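Long-range contacts in cellulase IBT99 (Metagenomes, PDB 6WBT), which probably hydrolyses 6-phospho-alpha-glucosides as a family 4 glycoside hydrolase and binds NAD, manganese and glucose 6-phosphate: residues K140-V145 / P163-I168; S338-I343 / G363-R368; K407-F412 / L422-L427; A151-K156 / G394-A399; V49-K54 / K300-I305. All coordinates share one frame; numbering follows the deposited sequence.

In the fold
Contacts 1 and 2 share one mixed sheet, the first pairing parallel Rossmann-like strands and the second antiparallel strands beyond them; strands 167-170 and 338-345 are neighbours. Backbone hydrogen bonds carry both; in contact 1 an arginine cation meets a tryptophan face, in contact 2 arginine methylenes lie on one tyrosine. Contacts 3, 4 and 5 are helix crossings held by apolar packing, without hydrogen bonds between the segments, with an aromatic ring in contact 3 alone. Contact 4, nearer the chain centre, meets contact 2 through Ile343 and contact 3 through Glu398. Contacts 3 and 5 lie further out, about 42 Å apart between their centres. Contacts 3 and 4 touch the third subunit, contact 2 the second, contacts 1 and 5 none.

Contact 1 of 5, residues K140-V145 / P163-I168; sequences KKYWIV and PKARII
Ile144 is gripped through both its backbone groups by the segment 163-168: its N donates to Arg166 O at 3.0 Å, and its O accepts from Ile168 N at 2.9 Å. This ladder pairs Ile144 with Ile167 and Val145 with Ile168 as parallel strand neighbours.

Just before the paired strands, Arg166 lies between two aromatic side chains. Its CZ stands 4.0 Å from the centroid of the six-membered ring of Trp143, a cation-pi interaction over the ring face, with the guanidinium tilted rather than stacked flat (planes 52° apart). The bend at chi3 (86°) folds the end of the arginine back over the indole, while Lys141 CA lies over the opposite face of the guanidinium. Arg166 CB lies over both rings in CH-pi contacts, 4.2 Å from the Tyr142 ring centroid and also over the Trp143 face. Arginine suits the place because its methylenes and its charge can each meet an aromatic face. With an alanine in place of Trp143, one face of the guanidinium would lack its ring, and the group would probably be freer to turn.

Further along, the aliphatic strand residues pack in pairs. Val145 CG2 meets Ile168 CG2 at 3.7 Å, the two side chains lying side by side, while Ile144 CB touches Ile167 CG1 on the other face.

Helix 114-136 covers the face bearing Ile144, and helix 321-334 covers that bearing Val145 and Ile168. Strand 81-84 continues the sheet through backbone bonding of Trp143 with Ile82, and helix 151-161 completes the beta-alpha-beta crossover between the two strands.

Contact 2 of 5, residues S338-I343 / G363-R368; sequences SRQLVI and GYVTDR
Arg339 and Tyr364 face each other as a non-hydrogen-bonded antiparallel pair, their CA atoms 4.5 Å apart, and their side chains run out from the same face of the sheet. The arginine is extended from CG to NE, with CG opposite the backbone N across the first torsion (chi1 -172°), which carries its methylenes along one face of the tyrosine ring. Arg339 CB lies 4.2 Å from Tyr364 CE2, and Arg339 CD reaches the phenol end, 3.9 Å from Tyr364 OH. The guanidinium is turned steeply to the ring (planes 77° apart), so the methylenes rather than the charged group do the touching. The polar ends have other partners: Arg339 binds Ser194 O and Asp195, and Tyr364 OH bonds to Glu371 of the second subunit, whose own Tyr364 stacks on this ring.

Backbone bonds fix the pair from the neighbouring positions. Gly363 N donates to Gln340 O at 2.7 Å, and Gln340 N returns a bond to Gly363 O at 2.9 Å. Glycine suits this strand position, where a beta carbon would lie close to Val342 CG2. On the other flank Val365 N gives Ser338 O a nearly straight bond (2.8 Å, 170°). The Gln340 side chain folds back, its NE2 donating to Ser338 OG at 2.7 Å.

The pair belongs to the antiparallel strands that extend the mixed sheet beyond its parallel Rossmann-like strands, and its face also forms a subunit interface.

Contact 3 of 5, residues K407-F412 / L422-L427; sequences KALMAF and LVAKKL
Phe412 N donates to Ala408 O at 3.0 Å, an ordinary helical bond that holds the turn from which Phe412 faces Ala424. Across the two segments no hydrogen bond forms, and the contact is packing throughout.

The two helices approach to 8.8 Å between the axes of these short segments. Ala424 helps to make this possible: its methyl, directed toward the other helix, meets Phe412 CB at 3.6 Å, and the small alanine suits the close approach of the Phe412 and Ala424 CA atoms, 5.2 Å. Phe412 turns its ring back beside its own backbone N (chi1 -80°), away from its carbonyl carbon, which carries the ring along helix 421-434 toward the next turn. There Phe412 CD2 comes 4.5 Å from Leu427 CB, an oblique and rather loose approach.

One turn before Phe412, Leu409 reaches across with a single methyl. Its CD1 lies over the backbone of the other helix, 3.7 Å from Lys425 N, and touches Lys425 CB at 3.8 Å. The lysine thus lends chiefly the root of its chain to the apolar contact, while its ammonium end bends off at the last torsion.

Leu428 adds to this interface from helix 421-434, and Phe412 also leans on Ala114, Met117 and Thr118 of helix 114-136. Met257 of the third subunit packs on Leu409 and Lys425. The segment axes run at 124°, so that the two successive helices resemble a widely splayed alpha-alpha hairpin, here packed at a subunit boundary.

Contact 4 of 5, residues A151-K156 / G394-A399; sequences AAIVAK and GLLVEA
Ile153 and Val397, with CA atoms 7.3 Å apart, lie where the axes of the two helical segments cross at -56° and come within 9.7 Å. The apolar part is made by branch ends. Ile153 extends its longer branch (chi2 175°) and sets CD1 against Leu396 CD2 at 3.6 Å, the two side chains slanting past each other. Val397 offers its CG2 to Ile153 O at 4.1 Å and more loosely to Ile153 CG2.

A turn later, Lys156 reaches toward helix 380-402 and brings CD to 3.9 Å from Gly394 CA. Glycine suits this spot, since it lets the lysine methylenes lie close to the backbone. Bends at the third and fourth torsions then turn the ammonium group to Asp390, with which it forms a salt bridge. Were Lys156 replaced by an alanine, Asp390 would probably be left without this charge partner, with a gap over Gly394.

Leu396 also rests on Met117 and Met121 of helix 114-136. Helix 151-161 is the crossover of a Rossmann-type beta-alpha-beta unit, so this buried crossing joins the NAD-binding fold to the long helix 380-402 of the C-terminal region.

Contact 5 of 5, residues V49-K54 / K300-I305; sequences VALIVK and KAAEDI
Helix 43-60 is the crossover between parallel strands 33-39 and 66-69 of the Rossmann-type sheet, and its residues Leu51 and Ile52 pack on Ala301, Ala302 and Ile305 of helix 296-306. The crossing thus joins the nucleotide-binding fold to a helix from the C-terminal part of the sequence. The two segment axes come within 8.6 Å of each other and cross at 67°.

Small residues on one helix receive large ones from the other. Leu51 points at helix 296-306, and its CD1 stops 4.1 Å from Ala302 O, lying against the backbone where the alanine has little bulk of its own. The Leu51 CB atom in turn meets Ile305 CG2 at 4.3 Å. Ile52 sets out at a slant, but with CG1 placed beside the backbone N (chi1 -46°) and the chain then extended, its end swings inward, so that CD1 touches Ala301 CB at 4.1 Å. The small Ala301 and Ala302 suit the close approach of the backbones: Leu51 and Ala302 have CA atoms 6.1 Å apart.

Around them, Val311 of the following loop leans on Ala301 and Ile305, Leu313 meets Ile52, and Ile298 and Phe299 reach Ile52 and Val49 from the preceding turn. On its other flank helix 43-60 is packed on helix 17-25 through Val49 and Val53.

Ile305 plays the reverse part, wedging its own end into helix 43-60. It crosses Ile52 at about a right angle, its CD1 resting 4.1 Å from Ile52 CG1 and 3.7 Å from Ile52 CA.

Contact 1 of 5, residues K140-V145 / P163-I168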
# COMPACT_ATOMS: atom_id res chain seq x y z
N LYS A 140 19.88 -15.17 -26.91
CA LYS A 140 18.84 -15.29 -25.90
C LYS A 140 19.28 -14.77 -24.54
O LYS A 140 18.43 -14.56 -23.67
CB LYS A 140 18.38 -16.75 -25.79
CG LYS A 140 17.24 -17.12 -26.72
CD LYS A 140 17.61 -16.95 -28.19
CE LYS A 140 16.41 -17.17 -29.10
NZ LYS A 140 16.75 -16.92 -30.53
N LYS A 141 20.58 -14.55 -24.34
CA LYS A 141 21.10 -13.92 -23.13
C LYS A 141 21.68 -12.53 -23.42
O LYS A 141 22.65 -12.12 -22.78
CB LYS A 141 22.15 -14.80 -22.47
CG LYS A 141 21.59 -15.99 -21.71
CD LYS A 141 22.67 -16.62 -20.83
CE LYS A 141 22.10 -17.73 -19.96
NZ LYS A 141 23.12 -18.27 -19.02
N TYR A 142 21.09 -11.82 -24.38
CA TYR A 142 21.60 -10.50 -24.74
C TYR A 142 21.38 -9.51 -23.60
O TYR A 142 20.60 -9.75 -22.67
CB TYR A 142 20.91 -10.00 -26.01
CG TYR A 142 19.50 -9.49 -25.80
CD1 TYR A 142 18.42 -10.36 -25.83
CD2 TYR A 142 19.25 -8.14 -25.57
CE1 TYR A 142 17.13 -9.90 -25.63
CE2 TYR A 142 17.97 -7.68 -25.37
CZ TYR A 142 16.91 -8.56 -25.40
OH TYR A 142 15.63 -8.09 -25.21
N TRP A 143 22.08 -8.39 -23.68
CA TRP A 143 21.91 -7.30 -22.73
C TRP A 143 22.01 -5.98 -23.48
O TRP A 143 22.93 -5.78 -24.27
CB TRP A 143 22.95 -7.35 -21.61
CG TRP A 143 22.64 -8.34 -20.54
CD1 TRP A 143 23.34 -9.48 -20.25
CD2 TRP A 143 21.54 -8.30 -19.63
NE1 TRP A 143 22.74 -10.15 -19.21
CE2 TRP A 143 21.64 -9.44 -18.80
CE3 TRP A 143 20.48 -7.41 -19.42
CZ2 TRP A 143 20.72 -9.72 -17.79
CZ3 TRP A 143 19.57 -7.69 -18.41
CH2 TRP A 143 19.69 -8.83 -17.61
N ILE A 144 21.05 -5.09 -23.22
CA ILE A 144 21.05 -3.76 -23.80
C ILE A 144 21.34 -2.77 -22.68
O ILE A 144 20.44 -2.41 -21.91
CB ILE A 144 19.72 -3.43 -24.49
CG1 ILE A 144 19.42 -4.46 -25.58
CG2 ILE A 144 19.77 -2.02 -25.08
CD1 ILE A 144 18.11 -4.20 -26.29
N VAL A 145 22.59 -2.34 -22.57
CA VAL A 145 22.94 -1.32 -21.60
C VAL A 145 22.59 0.04 -22.19
O VAL A 145 23.42 0.67 -22.87
CB VAL A 145 24.43 -1.42 -21.20
CG1 VAL A 145 24.78 -0.32 -20.23
CG2 VAL A 145 24.71 -2.79 -20.58
N PRO A 163 8.13 -5.44 -20.86
CA PRO A 163 8.60 -5.67 -19.48
C PRO A 163 9.63 -6.78 -19.38
O PRO A 163 10.44 -6.77 -18.44
CB PRO A 163 7.31 -6.04 -18.73
CG PRO A 163 6.18 -5.64 -19.64
CD PRO A 163 6.71 -5.80 -21.03
N LYS A 164 9.64 -7.73 -20.31
CA LYS A 164 10.57 -8.85 -20.28
C LYS A 164 11.90 -8.55 -20.95
O LYS A 164 12.74 -9.45 -21.06
CB LYS A 164 9.93 -10.08 -20.94
CG LYS A 164 8.63 -10.54 -20.29
CD LYS A 164 8.87 -11.11 -18.90
CE LYS A 164 7.59 -11.73 -18.35
NZ LYS A 164 7.08 -12.82 -19.23
N ALA A 165 12.11 -7.32 -21.40
CA ALA A 165 13.33 -6.98 -22.12
C ALA A 165 14.54 -7.05 -21.20
O ALA A 165 14.50 -6.61 -20.05
CB ALA A 165 13.22 -5.59 -22.73
N ARG A 166 15.63 -7.62 -21.72
CA ARG A 166 16.90 -7.70 -20.99
C ARG A 166 17.66 -6.40 -21.23
O ARG A 166 18.63 -6.33 -21.97
CB ARG A 166 17.69 -8.92 -21.43
CG ARG A 166 16.84 -10.17 -21.60
CD ARG A 166 17.67 -11.41 -21.90
NE ARG A 166 18.15 -12.06 -20.69
CZ ARG A 166 19.40 -11.97 -20.24
NH1 ARG A 166 19.75 -12.60 -19.12
NH2 ARG A 166 20.30 -11.26 -20.90
N ILE A 167 17.18 -5.34 -20.57
CA ILE A 167 17.70 -3.99 -20.75
C ILE A 167 17.99 -3.38 -19.39
O ILE A 167 17.30 -3.66 -18.40
CB ILE A 167 16.71 -3.11 -21.56
CG1 ILE A 167 17.31 -1.73 -21.85
CG2 ILE A 167 15.38 -2.99 -20.83
CD1 ILE A 167 16.38 -0.82 -22.62
N ILE A 168 19.03 -2.55 -19.33
CA ILE A 168 19.39 -1.82 -18.12
C ILE A 168 19.66 -0.37 -18.51
O ILE A 168 20.57 -0.09 -19.30
CB ILE A 168 20.61 -2.44 -17.42
CG1 ILE A 168 21.20 -1.45 -16.40
CG2 ILE A 168 21.66 -2.89 -18.42
CD1 ILE A 168 22.37 -1.99 -15.62

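Contact 2 of 5, residues S338-I343 / G363-R368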
# COMPACT_ATOMS: atom_id res chain seq x y z
N SER A 338 28.75 -5.24 -9.15
CA SER A 338 29.10 -3.83 -9.01
C SER A 338 27.88 -3.02 -8.58
O SER A 338 26.78 -3.19 -9.10
CB SER A 338 29.65 -3.29 -10.33
OG SER A 338 30.06 -1.93 -10.19
N ARG A 339 28.10 -2.13 -7.62
CA ARG A 339 27.03 -1.30 -7.06
C ARG A 339 26.97 0.01 -7.83
O ARG A 339 27.83 0.88 -7.66
CB ARG A 339 27.26 -1.06 -5.57
CG ARG A 339 26.10 -0.37 -4.86
CD ARG A 339 26.43 -0.13 -3.40
NE ARG A 339 25.32 0.47 -2.67
CZ ARG A 339 25.09 1.77 -2.60
NH1 ARG A 339 25.90 2.63 -3.21
NH2 ARG A 339 24.05 2.23 -1.91
N GLN A 340 25.95 0.16 -8.68
CA GLN A 340 25.79 1.34 -9.52
C GLN A 340 24.40 1.93 -9.32
O GLN A 340 23.49 1.27 -8.82
CB GLN A 340 26.02 1.02 -11.00
CG GLN A 340 27.35 0.35 -11.31
CD GLN A 340 28.53 1.26 -11.05
OE1 GLN A 340 28.40 2.48 -10.97
NE2 GLN A 340 29.71 0.66 -10.91
N LEU A 341 24.25 3.18 -9.74
CA LEU A 341 22.97 3.88 -9.69
C LEU A 341 22.28 3.68 -11.04
O LEU A 341 22.59 4.36 -12.02
CB LEU A 341 23.16 5.36 -9.38
CG LEU A 341 24.02 5.72 -8.17
CD1 LEU A 341 24.08 7.23 -7.99
CD2 LEU A 341 23.49 5.06 -6.91
N VAL A 342 21.35 2.73 -11.09
CA VAL A 342 20.65 2.38 -12.32
C VAL A 342 19.17 2.71 -12.16
O VAL A 342 18.69 3.02 -11.07
CB VAL A 342 20.85 0.90 -12.71
CG1 VAL A 342 22.33 0.56 -12.75
CG2 VAL A 342 20.11 0.01 -11.73
N ILE A 343 18.45 2.61 -13.27
CA ILE A 343 17.02 2.92 -13.32
C ILE A 343 16.26 1.60 -13.36
O ILE A 343 16.37 0.84 -14.33
CB ILE A 343 16.68 3.80 -14.53
CG1 ILE A 343 17.59 5.03 -14.56
CG2 ILE A 343 15.22 4.22 -14.49
CD1 ILE A 343 17.42 5.88 -15.79
N GLY A 363 22.02 -0.32 -7.13
CA GLY A 363 21.74 -1.73 -7.29
C GLY A 363 23.01 -2.48 -7.66
O GLY A 363 23.98 -1.89 -8.16
N TYR A 364 22.99 -3.78 -7.40
CA TYR A 364 24.13 -4.65 -7.68
C TYR A 364 23.94 -5.31 -9.03
O TYR A 364 22.99 -6.08 -9.23
CB TYR A 364 24.28 -5.70 -6.57
CG TYR A 364 24.68 -5.12 -5.23
CD1 TYR A 364 23.73 -4.55 -4.39
CD2 TYR A 364 26.00 -5.13 -4.82
CE1 TYR A 364 24.09 -4.02 -3.17
CE2 TYR A 364 26.37 -4.60 -3.59
CZ TYR A 364 25.41 -4.04 -2.77
OH TYR A 364 25.77 -3.51 -1.56
N VAL A 365 24.83 -5.01 -9.97
CA VAL A 365 24.74 -5.52 -11.33
C VAL A 365 25.22 -6.97 -11.35
O VAL A 365 26.41 -7.24 -11.15
CB VAL A 365 25.53 -4.66 -12.31
CG1 VAL A 365 25.51 -5.27 -13.70
CG2 VAL A 365 24.98 -3.24 -12.34
N THR A 366 24.31 -7.90 -11.60
CA THR A 366 24.62 -9.31 -11.73
C THR A 366 24.51 -9.73 -13.18
O THR A 366 24.03 -8.99 -14.04
CB THR A 366 23.68 -10.16 -10.86
OG1 THR A 366 22.42 -10.30 -11.52
CG2 THR A 366 23.46 -9.49 -9.51
N ASP A 367 24.95 -10.96 -13.47
CA ASP A 367 24.80 -11.49 -14.82
C ASP A 367 23.35 -11.83 -15.15
O ASP A 367 23.07 -12.23 -16.29
CB ASP A 367 25.67 -12.73 -15.00
CG ASP A 367 25.20 -13.91 -14.18
OD1 ASP A 367 25.06 -13.76 -12.95
OD2 ASP A 367 24.97 -14.99 -14.76
N ARG A 368 22.43 -11.69 -14.19
CA ARG A 368 21.02 -11.94 -14.40
C ARG A 368 20.19 -10.66 -14.47
O ARG A 368 19.00 -10.73 -14.76
CB ARG A 368 20.47 -12.84 -13.29
CG ARG A 368 21.38 -14.00 -12.91
CD ARG A 368 20.92 -14.65 -11.62
NE ARG A 368 20.87 -13.70 -10.51
CZ ARG A 368 21.90 -13.42 -9.72
NH1 ARG A 368 23.06 -14.03 -9.90
NH2 ARG A 368 21.77 -12.54 -8.74

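Contact 3 of 5, residues K407-F412 / L422-L427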
# COMPACT_ATOMS: atom_id res chain seq x y z
N LYS A 407 -3.87 13.31 -23.30
CA LYS A 407 -2.86 12.82 -22.38
C LYS A 407 -1.56 13.60 -22.52
O LYS A 407 -0.86 13.83 -21.53
CB LYS A 407 -2.61 11.33 -22.62
CG LYS A 407 -3.80 10.43 -22.31
CD LYS A 407 -3.77 9.93 -20.88
CE LYS A 407 -4.90 8.95 -20.62
NZ LYS A 407 -4.76 8.27 -19.30
N ALA A 408 -1.23 14.02 -23.74
CA ALA A 408 -0.03 14.84 -23.95
C ALA A 408 -0.20 16.21 -23.33
O ALA A 408 0.73 16.75 -22.73
CB ALA A 408 0.28 14.95 -25.44
N LEU A 409 -1.39 16.81 -23.46
CA LEU A 409 -1.66 18.09 -22.82
C LEU A 409 -1.59 17.97 -21.30
O LEU A 409 -1.14 18.90 -20.62
CB LEU A 409 -3.02 18.63 -23.26
CG LEU A 409 -3.44 19.98 -22.70
CD1 LEU A 409 -2.44 21.06 -23.09
CD2 LEU A 409 -4.84 20.34 -23.16
N MSE A 410 -2.04 16.84 -20.77
CA MSE A 410 -1.96 16.58 -19.34
C MSE A 410 -0.51 16.43 -18.89
O MSE A 410 -0.15 16.80 -17.77
CB MSE A 410 -2.76 15.33 -18.98
CG MSE A 410 -4.26 15.52 -19.01
SE MSE A 410 -5.25 13.88 -18.67
CE MSE A 410 -7.02 14.63 -18.42
N ALA A 411 0.32 15.88 -19.78
CA ALA A 411 1.74 15.71 -19.46
C ALA A 411 2.46 17.05 -19.43
O ALA A 411 3.31 17.29 -18.57
CB ALA A 411 2.40 14.77 -20.47
N PHE A 412 2.12 17.95 -20.36
CA PHE A 412 2.77 19.26 -20.39
C PHE A 412 2.26 20.16 -19.27
O PHE A 412 3.03 20.93 -18.69
CB PHE A 412 2.55 19.92 -21.76
CG PHE A 412 3.49 19.42 -22.83
CD1 PHE A 412 3.46 18.10 -23.23
CD2 PHE A 412 4.38 20.28 -23.43
CE1 PHE A 412 4.32 17.64 -24.21
CE2 PHE A 412 5.25 19.83 -24.41
CZ PHE A 412 5.21 18.51 -24.81
N LEU A 422 -2.44 26.81 -20.26
CA LEU A 422 -2.53 27.55 -21.52
C LEU A 422 -1.21 27.54 -22.26
O LEU A 422 -1.18 27.37 -23.49
CB LEU A 422 -3.00 28.98 -21.24
CG LEU A 422 -4.32 29.15 -20.48
CD1 LEU A 422 -4.61 30.61 -20.19
CD2 LEU A 422 -5.47 28.51 -21.25
N VAL A 423 -0.10 27.73 -21.54
CA VAL A 423 1.22 27.64 -22.17
C VAL A 423 1.51 26.21 -22.59
O VAL A 423 2.23 25.97 -23.56
CB VAL A 423 2.30 28.20 -21.23
CG1 VAL A 423 3.66 28.23 -21.91
CG2 VAL A 423 1.91 29.59 -20.74
N ALA A 424 0.95 25.23 -21.86
CA ALA A 424 1.16 23.83 -22.21
C ALA A 424 0.55 23.48 -23.56
O ALA A 424 1.10 22.64 -24.28
CB ALA A 424 0.59 22.93 -21.12
N LYS A 425 -0.57 24.11 -23.92
CA LYS A 425 -1.20 23.81 -25.20
C LYS A 425 -0.45 24.46 -26.36
O LYS A 425 -0.24 23.83 -27.40
CB LYS A 425 -2.66 24.27 -25.19
CG LYS A 425 -3.48 23.74 -26.36
CD LYS A 425 -4.77 24.52 -26.53
CE LYS A 425 -5.70 23.86 -27.53
NZ LYS A 425 -6.23 22.56 -27.03
N LYS A 426 -0.04 25.72 -26.19
CA LYS A 426 0.71 26.41 -27.24
C LYS A 426 2.07 25.75 -27.48
O LYS A 426 2.56 25.72 -28.61
CB LYS A 426 0.88 27.88 -26.88
CG LYS A 426 -0.41 28.69 -26.98
CD LYS A 426 -0.37 29.91 -26.07
CE LYS A 426 0.80 30.82 -26.39
NZ LYS A 426 0.83 32.00 -25.49
N LEU A 427 2.68 25.21 -26.42
CA LEU A 427 3.93 24.48 -26.59
C LEU A 427 3.69 23.10 -27.19
O LEU A 427 4.47 22.65 -28.04
CB LEU A 427 4.65 24.35 -25.24
CG LEU A 427 5.73 25.40 -24.97
CD1 LEU A 427 6.14 25.37 -23.51
CD2 LEU A 427 6.93 25.17 -25.87

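Contact 4 of 5, residues A151-K156 / G394-A399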
# COMPACT_ATOMS: atom_id res chain seq x y z
N ALA A 151 16.51 9.21 -20.38
CA ALA A 151 16.52 7.89 -19.74
C ALA A 151 15.31 7.69 -18.84
O ALA A 151 14.89 6.55 -18.62
CB ALA A 151 17.81 7.71 -18.94
N ALA A 152 14.73 8.77 -18.32
CA ALA A 152 13.56 8.64 -17.45
C ALA A 152 12.33 8.21 -18.24
O ALA A 152 11.61 7.29 -17.83
CB ALA A 152 13.30 9.95 -16.72
N ILE A 153 12.08 8.85 -19.38
CA ILE A 153 10.87 8.57 -20.14
C ILE A 153 11.00 7.23 -20.88
O ILE A 153 10.04 6.45 -20.93
CB ILE A 153 10.57 9.72 -21.11
CG1 ILE A 153 10.31 11.01 -20.33
CG2 ILE A 153 9.39 9.38 -22.01
CD1 ILE A 153 10.12 12.23 -21.20
N VAL A 154 12.17 6.95 -21.44
CA VAL A 154 12.32 5.73 -22.24
C VAL A 154 12.29 4.49 -21.35
O VAL A 154 11.81 3.43 -21.77
CB VAL A 154 13.60 5.79 -23.10
CG1 VAL A 154 13.58 7.02 -23.99
CG2 VAL A 154 14.84 5.77 -22.22
N ALA A 155 12.79 4.60 -20.11
CA ALA A 155 12.78 3.44 -19.22
C ALA A 155 11.37 3.12 -18.75
O ALA A 155 10.98 1.95 -18.69
CB ALA A 155 13.70 3.69 -18.02
N LYS A 156 10.58 4.15 -18.43
CA LYS A 156 9.19 3.93 -18.05
C LYS A 156 8.36 3.43 -19.23
O LYS A 156 7.42 2.66 -19.03
CB LYS A 156 8.59 5.22 -17.49
CG LYS A 156 7.22 5.04 -16.85
CD LYS A 156 6.64 6.37 -16.41
CE LYS A 156 6.36 6.39 -14.92
NZ LYS A 156 7.62 6.28 -14.12
N GLY A 394 4.41 9.61 -16.70
CA GLY A 394 3.45 8.54 -16.92
C GLY A 394 2.37 8.92 -17.93
O GLY A 394 1.99 8.11 -18.78
N LEU A 395 1.87 10.16 -17.85
CA LEU A 395 0.88 10.61 -18.81
C LEU A 395 1.47 10.74 -20.21
O LEU A 395 0.75 10.57 -21.20
CB LEU A 395 0.29 11.95 -18.36
CG LEU A 395 -0.59 11.94 -17.11
CD1 LEU A 395 -0.80 13.35 -16.59
CD2 LEU A 395 -1.93 11.27 -17.41
N LEU A 396 2.76 11.03 -20.31
CA LEU A 396 3.39 11.14 -21.62
C LEU A 396 3.57 9.78 -22.28
O LEU A 396 3.48 9.67 -23.51
CB LEU A 396 4.74 11.86 -21.50
CG LEU A 396 5.36 12.33 -22.82
CD1 LEU A 396 4.53 13.46 -23.42
CD2 LEU A 396 6.80 12.76 -22.62
N VAL A 397 3.83 8.74 -21.48
CA VAL A 397 3.93 7.39 -22.03
C VAL A 397 2.56 6.91 -22.50
O VAL A 397 2.44 6.25 -23.54
CB VAL A 397 4.55 6.44 -21.00
CG1 VAL A 397 4.54 5.01 -21.51
CG2 VAL A 397 5.97 6.87 -20.67
N GLU A 398 1.51 7.23 -21.74
CA GLU A 398 0.16 6.86 -22.16
C GLU A 398 -0.25 7.60 -23.43
O GLU A 398 -1.06 7.08 -24.21
CB GLU A 398 -0.83 7.15 -21.04
CG GLU A 398 -0.57 6.38 -19.76
CD GLU A 398 -1.50 6.78 -18.63
OE1 GLU A 398 -2.38 7.63 -18.86
OE2 GLU A 398 -1.34 6.25 -17.51
N ALA A 399 0.29 8.80 -23.66
CA ALA A 399 -0.02 9.53 -24.88
C ALA A 399 0.58 8.85 -26.10
O ALA A 399 0.01 8.92 -27.20
CB ALA A 399 0.48 10.97 -24.77

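Contact 5 of 5, residues V49-K54 / K300-I305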
# COMPACT_ATOMS: atom_id res chain seq x y z
N VAL A 49 32.36 8.81 -38.54
CA VAL A 49 32.77 8.44 -37.19
C VAL A 49 33.54 7.13 -37.20
O VAL A 49 34.46 6.94 -36.40
CB VAL A 49 31.54 8.38 -36.26
CG1 VAL A 49 31.96 8.10 -34.83
CG2 VAL A 49 30.74 9.67 -36.34
N ALA A 50 33.18 6.21 -38.10
CA ALA A 50 33.91 4.95 -38.20
C ALA A 50 35.37 5.17 -38.57
O ALA A 50 36.23 4.36 -38.21
CB ALA A 50 33.23 4.03 -39.21
N LEU A 51 35.66 6.25 -39.30
CA LEU A 51 37.05 6.58 -39.60
C LEU A 51 37.85 6.84 -38.33
O LEU A 51 39.01 6.44 -38.22
CB LEU A 51 37.11 7.79 -40.53
CG LEU A 51 36.46 7.64 -41.90
CD1 LEU A 51 36.22 9.00 -42.53
CD2 LEU A 51 37.32 6.78 -42.81
N ILE A 52 37.23 7.51 -37.36
CA ILE A 52 37.91 7.76 -36.09
C ILE A 52 37.98 6.49 -35.26
O ILE A 52 38.99 6.23 -34.59
CB ILE A 52 37.19 8.89 -35.32
CG1 ILE A 52 36.88 10.05 -36.26
CG2 ILE A 52 38.05 9.37 -34.16
CD1 ILE A 52 36.11 11.16 -35.61
N VAL A 53 36.92 5.68 -35.29
CA VAL A 53 36.92 4.42 -34.55
C VAL A 53 38.03 3.50 -35.05
O VAL A 53 38.71 2.83 -34.26
CB VAL A 53 35.54 3.75 -34.63
CG1 VAL A 53 35.54 2.43 -33.88
CG2 VAL A 53 34.46 4.67 -34.08
N LYS A 54 38.23 3.46 -36.37
CA LYS A 54 39.35 2.69 -36.92
C LYS A 54 40.68 3.26 -36.46
O LYS A 54 41.62 2.51 -36.18
CB LYS A 54 39.27 2.67 -38.44
CG LYS A 54 38.08 1.90 -38.99
CD LYS A 54 37.90 2.13 -40.48
CE LYS A 54 36.65 1.45 -41.00
NZ LYS A 54 36.41 1.74 -42.44
N LYS A 300 35.50 17.31 -37.97
CA LYS A 300 36.79 17.84 -38.41
C LYS A 300 37.86 16.76 -38.37
O LYS A 300 38.68 16.65 -39.29
CB LYS A 300 37.18 19.03 -37.53
CG LYS A 300 38.64 19.47 -37.62
CD LYS A 300 39.49 18.84 -36.51
CE LYS A 300 38.78 18.89 -35.17
NZ LYS A 300 39.45 18.02 -34.16
N ALA A 301 37.87 15.95 -37.31
CA ALA A 301 38.85 14.87 -37.21
C ALA A 301 38.63 13.81 -38.28
O ALA A 301 39.59 13.15 -38.70
CB ALA A 301 38.80 14.24 -35.81
N ALA A 302 37.39 13.63 -38.73
CA ALA A 302 37.13 12.71 -39.83
C ALA A 302 37.76 13.21 -41.12
O ALA A 302 38.37 12.43 -41.87
CB ALA A 302 35.63 12.51 -40.01
N GLU A 303 37.64 14.51 -41.40
CA GLU A 303 38.27 15.07 -42.60
C GLU A 303 39.78 15.10 -42.47
O GLU A 303 40.49 14.91 -43.47
CB GLU A 303 37.72 16.47 -42.86
CG GLU A 303 38.22 17.11 -44.15
CD GLU A 303 37.81 16.35 -45.40
OE1 GLU A 303 38.55 16.40 -46.40
OE2 GLU A 303 36.74 15.69 -45.37
N ASP A 304 40.30 15.32 -41.26
CA ASP A 304 41.75 15.29 -41.06
C ASP A 304 42.30 13.89 -41.29
O ASP A 304 43.42 13.74 -41.80
CB ASP A 304 42.10 15.78 -39.65
CG ASP A 304 41.97 17.28 -39.51
OD1 ASP A 304 41.99 17.98 -40.54
OD2 ASP A 304 41.86 17.76 -38.36
N ILE A 305 41.55 12.86 -40.91
CA ILE A 305 41.98 11.49 -41.18
C ILE A 305 42.03 11.23 -42.68
O ILE A 305 42.99 10.66 -43.20
CB ILE A 305 41.05 10.48 -40.47
CG1 ILE A 305 41.34 10.46 -38.97
CG2 ILE A 305 41.20 9.09 -41.07
CD1 ILE A 305 40.44 9.52 -38.19